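Local coordinates for hypothetical protein (Pyrococcus furiosus, PDB 1YB3) that is of unknown function, a DUF3201-family protein of a hyperthermophilic archaeon that combines an antiparallel sheet with several helices, at residues L94-E97 against F98-V102; H126-S129 against G130-W134. One frame throughout, in Å; residues are numbered along the deposited sequence. Where two conformers were deposited one is given.

Contact 1. Residues L94-E97 against F98-V102; sequences LSKE and FIEDV
Lys96 O receives the amide of Glu100 at 2.9 Å from Glu100 N, in the first turn of helix 96-105. Ser95, the N-cap, uses both of its oxygens. Its carbonyl takes Ile99 N, and its OG accepts a weak capping bond of 3.4 Å from Phe98 N. With chi1 at 62°, OG is turned between the serine's own backbone N and carbonyl carbon, which brings it to the amide of Phe98; a short hydroxyl side chain suits this place. Just before the cap, the CD2 methyl of Leu94 comes obliquely against the Phe98 ring, 3.7 Å from Phe98 CD2, an apolar contact from the residue before the cap to the first turn. On the outer surface Glu97 and Glu100 each have two conformers, and the details are tentative: in those given, Lys96 NZ stays 4.1 Å from Glu100 OE2, too far for a salt bridge, and the carboxylate planes of Glu97 and Asp101 are nearly perpendicular (85°). Tyr172 OH satisfies Asp101 OD2 with a hydrogen bond. Phe98 meets the rings of Phe147 and Tyr172 edge-to-face, while Leu94, Ile99 and Val102 seat the helix on strand 144-150, between helices 130-138 and 155-171.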
loop_
_atom_site.group_PDB
_atom_site.type_symbol
_atom_site.label_atom_id
_atom_site.label_comp_id
_atom_site.label_asym_id
_atom_site.label_seq_id
_atom_site.Cartn_x
_atom_site.Cartn_y
_atom_site.Cartn_z
ATOM N N LEU A 94 5.085 6.207 -15.502
ATOM C CA LEU A 94 6.220 6.081 -14.605
ATOM C C LEU A 94 7.558 6.333 -15.296
ATOM O O LEU A 94 7.624 6.528 -16.515
ATOM C CB LEU A 94 6.204 4.711 -13.923
ATOM C CG LEU A 94 4.914 4.438 -13.144
ATOM C CD1 LEU A 94 4.906 3.005 -12.684
ATOM C CD2 LEU A 94 4.734 5.412 -11.967
ATOM N N SER A 95 8.619 6.344 -14.498
ATOM C CA SER A 95 9.954 6.600 -14.998
ATOM C C SER A 95 10.927 5.969 -14.029
ATOM O O SER A 95 10.576 5.726 -12.865
ATOM C CB SER A 95 10.200 8.111 -15.099
ATOM O OG SER A 95 10.108 8.726 -13.825
ATOM N N LYS A 96 12.148 5.712 -14.502
ATOM C CA LYS A 96 13.201 5.157 -13.671
ATOM C C LYS A 96 13.431 6.017 -12.423
ATOM O O LYS A 96 13.594 5.480 -11.323
ATOM C CB LYS A 96 14.498 5.002 -14.484
ATOM C CG LYS A 96 15.694 4.454 -13.708
ATOM C CD LYS A 96 16.934 4.431 -14.613
ATOM C CE LYS A 96 18.189 4.839 -13.856
ATOM N NZ LYS A 96 19.378 5.045 -14.753
ATOM N N GLU A 97 13.418 7.341 -12.592
ATOM C CA GLU A 97 13.682 8.252 -11.465
ATOM C C GLU A 97 12.610 8.180 -10.374
ATOM O O GLU A 97 12.934 8.208 -9.188
ATOM C CB GLU A 97 13.896 9.703 -11.906
ATOM C CG GLU A 97 14.672 10.508 -10.850
ATOM C CD GLU A 97 14.792 11.983 -11.167
ATOM O OE1 GLU A 97 14.642 12.369 -12.347
ATOM O OE2 GLU A 97 15.050 12.762 -10.222
ATOM N N PHE A 98 11.339 8.080 -10.775
ATOM C CA PHE A 98 10.272 7.907 -9.775
ATOM C C PHE A 98 10.504 6.627 -8.963
ATOM O O PHE A 98 10.453 6.644 -7.740
ATOM C CB PHE A 98 8.893 7.884 -10.415
ATOM C CG PHE A 98 7.776 7.633 -9.423
ATOM C CD1 PHE A 98 7.392 8.628 -8.510
ATOM C CD2 PHE A 98 7.132 6.398 -9.382
ATOM C CE1 PHE A 98 6.368 8.406 -7.590
ATOM C CE2 PHE A 98 6.100 6.156 -8.465
ATOM C CZ PHE A 98 5.714 7.164 -7.562
ATOM N N ILE A 99 10.789 5.530 -9.658
ATOM C CA ILE A 99 11.087 4.252 -9.011
ATOM C C ILE A 99 12.243 4.376 -8.001
ATOM O O ILE A 99 12.124 3.922 -6.856
ATOM C CB ILE A 99 11.415 3.146 -10.064
ATOM C CG1 ILE A 99 10.282 2.998 -11.097
ATOM C CG2 ILE A 99 11.801 1.836 -9.384
ATOM C CD1 ILE A 99 8.891 2.796 -10.544
ATOM N N GLU A 100 13.350 4.999 -8.427
ATOM C CA GLU A 100 14.506 5.232 -7.537
ATOM C C GLU A 100 14.127 6.052 -6.287
ATOM O O GLU A 100 14.526 5.721 -5.156
ATOM C CB GLU A 100 15.661 5.920 -8.287
ATOM C CG GLU A 100 16.291 5.057 -9.375
ATOM C CD GLU A 100 17.289 5.811 -10.239
ATOM O OE1 GLU A 100 17.198 7.059 -10.344
ATOM O OE2 GLU A 100 18.160 5.141 -10.831
ATOM N N ASP A 101 13.347 7.110 -6.500
ATOM C CA ASP A 101 12.907 8.002 -5.422
ATOM C C ASP A 101 11.979 7.312 -4.426
ATOM O O ASP A 101 12.112 7.488 -3.198
ATOM C CB ASP A 101 12.186 9.221 -6.010
ATOM C CG ASP A 101 13.133 10.211 -6.673
ATOM O OD1 ASP A 101 14.357 9.959 -6.700
ATOM O OD2 ASP A 101 12.642 11.247 -7.170
ATOM N N VAL A 102 11.027 6.536 -4.934
ATOM C CA VAL A 102 10.098 5.859 -4.027
ATOM C C VAL A 102 10.829 4.815 -3.145
ATOM O O VAL A 102 10.574 4.715 -1.957
ATOM C CB VAL A 102 8.839 5.316 -4.775
ATOM C CG1 VAL A 102 9.184 4.092 -5.647
ATOM C CG2 VAL A 102 7.715 5.029 -3.789
#

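Contact 2. Residues H126-S129 against G130-W134; sequences HPIS and GDEVW
Ser129 OG and Glu132 meet at the start of helix 130-138, where OG accepts the amide at 3.3 Å from Glu132 N and also lies against Glu132 CB. The serine carbonyl takes Val133 N at 3.0 Å, closing the first helical turn. Beside this cap Ile128 touches two residues: its CG1 lies 3.6 Å from Val133 CG2, and its side chain crosses that of Glu132 at about a right angle, with Ile128 CD1 near Glu132 OE2. A chi1 of 58° sets CG1 between the backbone N and the carbonyl carbon of Ile128, and the branch thereby reaches back to the helix. Cut back to an alanine, Ile128 would lose CG1 and CD1, which is likely to leave Val133 CG2 without its neighbour and the Glu132 carboxylate less confined. Farther out, a water donates to Glu132 OE1 at 2.6 Å and accepts from Ser129 N. Val133 is itself placed by Ile99 and Ile103 of helix 96-105 and by Phe121 and Tyr122 of strand 120-123. Chemically, the serine supplies acceptors to first-turn amides, while the water ties the acid to the backbone before the helix; any stabilisation of the glutamate's charge by the helix dipole is probably modest.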
loop_
_atom_site.group_PDB
_atom_site.type_symbol
_atom_site.label_atom_id
_atom_site.label_comp_id
_atom_site.label_asym_id
_atom_site.label_seq_id
_atom_site.Cartn_x
_atom_site.Cartn_y
_atom_site.Cartn_z
ATOM N N HIS A 126 13.993 -8.187 0.733
ATOM C CA HIS A 126 15.140 -8.572 -0.082
ATOM C C HIS A 126 15.349 -7.561 -1.210
ATOM O O HIS A 126 15.055 -7.844 -2.370
ATOM C CB HIS A 126 15.048 -10.032 -0.581
ATOM C CG HIS A 126 13.736 -10.405 -1.209
ATOM N ND1 HIS A 126 12.727 -11.027 -0.506
ATOM C CD2 HIS A 126 13.291 -10.291 -2.484
ATOM C CE1 HIS A 126 11.708 -11.262 -1.317
ATOM N NE2 HIS A 126 12.025 -10.823 -2.523
ATOM N N PRO A 127 15.857 -6.364 -0.859
ATOM C CA PRO A 127 15.865 -5.237 -1.791
ATOM C C PRO A 127 16.819 -5.412 -2.968
ATOM O O PRO A 127 17.879 -6.032 -2.839
ATOM C CB PRO A 127 16.308 -4.060 -0.919
ATOM C CG PRO A 127 17.084 -4.670 0.173
ATOM C CD PRO A 127 16.463 -6.010 0.437
ATOM N N ILE A 128 16.410 -4.893 -4.116
ATOM C CA ILE A 128 17.281 -4.798 -5.279
ATOM C C ILE A 128 17.366 -3.329 -5.682
ATOM O O ILE A 128 16.644 -2.487 -5.132
ATOM C CB ILE A 128 16.796 -5.698 -6.450
ATOM C CG1 ILE A 128 15.366 -5.342 -6.869
ATOM C CG2 ILE A 128 16.909 -7.185 -6.070
ATOM C CD1 ILE A 128 14.881 -6.045 -8.127
ATOM N N SER A 129 18.257 -3.015 -6.620
ATOM C CA SER A 129 18.463 -1.634 -7.050
ATOM C C SER A 129 17.252 -1.122 -7.817
ATOM O O SER A 129 16.514 -1.905 -8.415
ATOM C CB SER A 129 19.715 -1.523 -7.925
ATOM O OG SER A 129 19.535 -2.205 -9.156
ATOM N N GLY A 130 17.065 0.196 -7.801
ATOM C CA GLY A 130 15.996 0.847 -8.568
ATOM C C GLY A 130 16.091 0.646 -10.076
ATOM O O GLY A 130 15.063 0.599 -10.765
ATOM N N ASP A 131 17.320 0.550 -10.593
ATOM C CA ASP A 131 17.550 0.276 -12.017
ATOM C C ASP A 131 17.021 -1.103 -12.395
ATOM O O ASP A 131 16.376 -1.263 -13.433
ATOM C CB ASP A 131 19.041 0.402 -12.376
ATOM C CG ASP A 131 19.299 0.289 -13.880
ATOM O OD1 ASP A 131 18.752 1.113 -14.651
ATOM O OD2 ASP A 131 20.054 -0.624 -14.287
ATOM N N GLU A 132 17.298 -2.093 -11.544
ATOM C CA GLU A 132 16.843 -3.460 -11.771
ATOM C C GLU A 132 15.321 -3.549 -11.674
ATOM O O GLU A 132 14.684 -4.224 -12.473
ATOM C CB GLU A 132 17.502 -4.426 -10.788
ATOM C CG GLU A 132 17.319 -5.901 -11.156
ATOM C CD GLU A 132 17.959 -6.856 -10.154
ATOM O OE1 GLU A 132 19.030 -6.521 -9.596
ATOM O OE2 GLU A 132 17.392 -7.951 -9.931
ATOM N N VAL A 133 14.747 -2.849 -10.696
ATOM C CA VAL A 133 13.291 -2.762 -10.578
ATOM C C VAL A 133 12.660 -2.202 -11.856
ATOM O O VAL A 133 11.698 -2.760 -12.365
ATOM C CB VAL A 133 12.867 -1.922 -9.347
ATOM C CG1 VAL A 133 11.352 -1.817 -9.271
ATOM C CG2 VAL A 133 13.412 -2.538 -8.057
ATOM N N TRP A 134 13.203 -1.097 -12.376
ATOM C CA TRP A 134 12.696 -0.495 -13.606
ATOM C C TRP A 134 12.815 -1.442 -14.819
ATOM O O TRP A 134 11.883 -1.557 -15.619
ATOM C CB TRP A 134 13.385 0.856 -13.888
ATOM C CG TRP A 134 12.840 1.566 -15.100
ATOM C CD1 TRP A 134 13.524 1.883 -16.239
ATOM C CD2 TRP A 134 11.493 2.030 -15.300
ATOM N NE1 TRP A 134 12.691 2.517 -17.135
ATOM C CE2 TRP A 134 11.441 2.624 -16.583
ATOM C CE3 TRP A 134 10.324 1.997 -14.521
ATOM C CZ2 TRP A 134 10.269 3.183 -17.105
ATOM C CZ3 TRP A 134 9.161 2.553 -15.038
ATOM C CH2 TRP A 134 9.142 3.140 -16.317
HETATM O O HOH W 1 20.130 -5.280 -7.649
#

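Contact 1 closes before contact 2 opens along the chain, with strands 108-112 and 120-123 between their helices, and their centres lie about 11 Å apart on the same side of the molecule. Each is the serine-capped start of a helix, and the two helices touch directly. Ile99 CG1 packs on Trp134 CE3 at 3.6 Å and Ile99 CG2 on Val133 CG1, while the indole of Trp134 also covers Leu94 and the base of Lys96. The two intervening strands are neighbours at one end of the seven-stranded antiparallel sheet, and this apolar packing brings the N-terminal parts of helices 96-105 and 130-138 together beside it.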